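Local coordinates for protein glutaryl-CoA dehydrogenase (Mycobacterium smegmatis, PDB 3SF6) that is a flavoprotein of the acyl-CoA dehydrogenase family, modelled as a tetramer with dihydroflavine-adenine dinucleotide bound, at residues A122-G127 / Q134-M139. Sequence-based numbering, arbitrary orientation.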
loop_
_atom_site.group_PDB
_atom_site.type_symbol
_atom_site.label_atom_id
_atom_site.label_comp_id
_atom_site.label_asym_id
_atom_site.label_seq_id
_atom_site.Cartn_x
_atom_site.Cartn_y
_atom_site.Cartn_z
ATOM N N ALA A 122 3.578 -33.168 19.212
ATOM C CA ALA A 122 2.926 -34.297 18.565
ATOM C C ALA A 122 2.951 -35.545 19.460
ATOM O O ALA A 122 1.950 -36.258 19.593
ATOM C CB ALA A 122 3.571 -34.613 17.186
ATOM N N ILE A 123 4.119 -35.830 20.017
ATOM C CA ILE A 123 4.311 -36.981 20.914
ATOM C C ILE A 123 3.482 -36.792 22.200
ATOM O O ILE A 123 2.794 -37.702 22.660
ATOM C CB ILE A 123 5.812 -37.198 21.190
ATOM C CG1 ILE A 123 6.537 -37.628 19.904
ATOM C CG2 ILE A 123 5.998 -38.279 22.271
ATOM C CD1 ILE A 123 8.098 -37.607 20.011
ATOM N N HIS A 124 3.545 -35.587 22.768
ATOM C CA HIS A 124 2.800 -35.240 23.991
ATOM C C HIS A 124 1.293 -35.424 23.785
ATOM O O HIS A 124 0.585 -35.925 24.692
ATOM C CB HIS A 124 3.161 -33.818 24.395
ATOM C CG HIS A 124 2.849 -33.462 25.811
ATOM N ND1 HIS A 124 1.558 -33.215 26.246
ATOM C CD2 HIS A 124 3.665 -33.181 26.861
ATOM C CE1 HIS A 124 1.593 -32.882 27.534
ATOM N NE2 HIS A 124 2.857 -32.850 27.933
ATOM N N ALA A 125 0.790 -35.017 22.621
ATOM C CA ALA A 125 -0.644 -34.972 22.336
ATOM C C ALA A 125 -1.222 -36.277 21.821
ATOM O O ALA A 125 -2.390 -36.622 22.142
ATOM C CB ALA A 125 -0.963 -33.867 21.334
ATOM N N PHE A 126 -0.432 -37.009 21.037
ATOM C CA PHE A 126 -0.930 -38.176 20.319
ATOM C C PHE A 126 -0.173 -39.459 20.571
ATOM O O PHE A 126 -0.534 -40.506 20.031
ATOM C CB PHE A 126 -0.921 -37.889 18.807
ATOM C CG PHE A 126 -1.619 -36.624 18.437
ATOM C CD1 PHE A 126 -2.978 -36.483 18.628
ATOM C CD2 PHE A 126 -0.913 -35.565 17.875
ATOM C CE1 PHE A 126 -3.629 -35.309 18.316
ATOM C CE2 PHE A 126 -1.579 -34.396 17.561
ATOM C CZ PHE A 126 -2.908 -34.267 17.765
ATOM N N GLY A 127 0.901 -39.375 21.348
ATOM C CA GLY A 127 1.779 -40.511 21.545
ATOM C C GLY A 127 1.246 -41.447 22.609
ATOM O O GLY A 127 0.386 -41.089 23.443
ATOM N N GLN A 134 9.866 -42.414 26.513
ATOM C CA GLN A 134 11.135 -42.685 25.835
ATOM C C GLN A 134 11.793 -41.399 25.331
ATOM O O GLN A 134 12.999 -41.233 25.467
ATOM C CB GLN A 134 10.955 -43.657 24.692
ATOM C CG GLN A 134 12.233 -43.832 23.872
ATOM C CD GLN A 134 12.196 -44.987 22.885
ATOM O OE1 GLN A 134 11.189 -45.706 22.755
ATOM N NE2 GLN A 134 13.309 -45.163 22.161
ATOM N N TRP A 135 10.991 -40.513 24.744
ATOM C CA TRP A 135 11.494 -39.391 23.963
ATOM C C TRP A 135 11.427 -38.054 24.664
ATOM O O TRP A 135 12.349 -37.259 24.513
ATOM C CB TRP A 135 10.767 -39.293 22.608
ATOM C CG TRP A 135 11.216 -40.388 21.665
ATOM C CD1 TRP A 135 10.543 -41.518 21.337
ATOM C CD2 TRP A 135 12.478 -40.458 20.989
ATOM N NE1 TRP A 135 11.302 -42.292 20.486
ATOM C CE2 TRP A 135 12.490 -41.654 20.250
ATOM C CE3 TRP A 135 13.587 -39.611 20.922
ATOM C CZ2 TRP A 135 13.581 -42.034 19.453
ATOM C CZ3 TRP A 135 14.661 -39.989 20.159
ATOM C CH2 TRP A 135 14.659 -41.208 19.442
ATOM N N LEU A 136 10.354 -37.750 25.389
ATOM C CA LEU A 136 10.158 -36.345 25.788
ATOM C C LEU A 136 11.213 -35.786 26.752
ATOM O O LEU A 136 11.688 -34.651 26.540
ATOM C CB LEU A 136 8.725 -36.062 26.282
ATOM C CG LEU A 136 7.610 -36.205 25.262
ATOM C CD1 LEU A 136 6.228 -35.969 25.913
ATOM C CD2 LEU A 136 7.841 -35.277 24.061
ATOM N N PRO A 137 11.634 -36.545 27.782
ATOM C CA PRO A 137 12.630 -35.892 28.669
ATOM C C PRO A 137 13.963 -35.590 27.987
ATOM O O PRO A 137 14.541 -34.529 28.201
ATOM C CB PRO A 137 12.822 -36.917 29.796
ATOM C CG PRO A 137 11.466 -37.671 29.820
ATOM C CD PRO A 137 11.091 -37.786 28.364
ATOM N N ASP A 138 14.427 -36.477 27.112
ATOM C CA ASP A 138 15.658 -36.200 26.379
ATOM C C ASP A 138 15.514 -35.110 25.295
ATOM O O ASP A 138 16.499 -34.449 24.934
ATOM C CB ASP A 138 16.187 -37.449 25.704
ATOM C CG ASP A 138 16.862 -38.427 26.676
ATOM O OD1 ASP A 138 17.126 -38.090 27.858
ATOM O OD2 ASP A 138 17.138 -39.543 26.199
ATOM N N MET A 139 14.303 -34.936 24.789
ATOM C CA MET A 139 14.007 -33.819 23.899
ATOM C C MET A 139 13.959 -32.489 24.653
ATOM O O MET A 139 14.462 -31.461 24.191
ATOM C CB MET A 139 12.708 -34.090 23.119
ATOM C CG MET A 139 12.874 -35.245 22.127
ATOM S SD MET A 139 11.348 -35.691 21.319
ATOM C CE MET A 139 11.356 -34.531 19.899
#
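Ile123 meets Leu136 where the end of one helix packs against the next helix in the chain, and the contact rests on van der Waals packing, with no hydrogen bond passing between the two segments. The CA atoms of Ile123 and Leu136, 7.6 Å apart, are the nearest such pair across the segments, and the two side chains lie alongside each other, pointing opposite ways. Ile123 divides its branches: CG2, anti to the backbone N, lies 4.0 Å from Leu136 CD2, while the longer arm, extended at chi2 (169°), carries CD1 to two other residues. There CD1 sits 4.1 Å from Trp135 CB, touching the root of that side chain while the indole leads away, and 4.0 Å from Met139 SD, at the bend of the thioether chain. Segments 122-127 and 134-139 belong to helices 106-126 and 129-140, which form a helical hairpin in the N-terminal domain of the acyl-CoA dehydrogenase fold, an example of how consecutive helices joined by a short turn can pack through a few apolar side chains; the short segment axes run 10.2 Å apart with their N-to-C directions at 143°, roughly antiparallel. Gly127 is the first residue past the end of the helix, yet its N still bonds to Ile123 O at 2.8 Å. Met120 of helix 106-126 also packs on Leu136 and Met139, and Val190 of strand 190-197 touches Trp135 and Met139. The second kind of contact sets a leucine methyl against an imidazole: Leu136 CD1 reaches His124 CD2 at 3.9 Å, approaching the ring obliquely, the leucine side chain running nearly perpendicular to that of the histidine. NE2 of His124 hydrogen-bonds to Lys82 O, a tie that probably helps hold the ring, with the neighbouring carbon CD2 against the methyl.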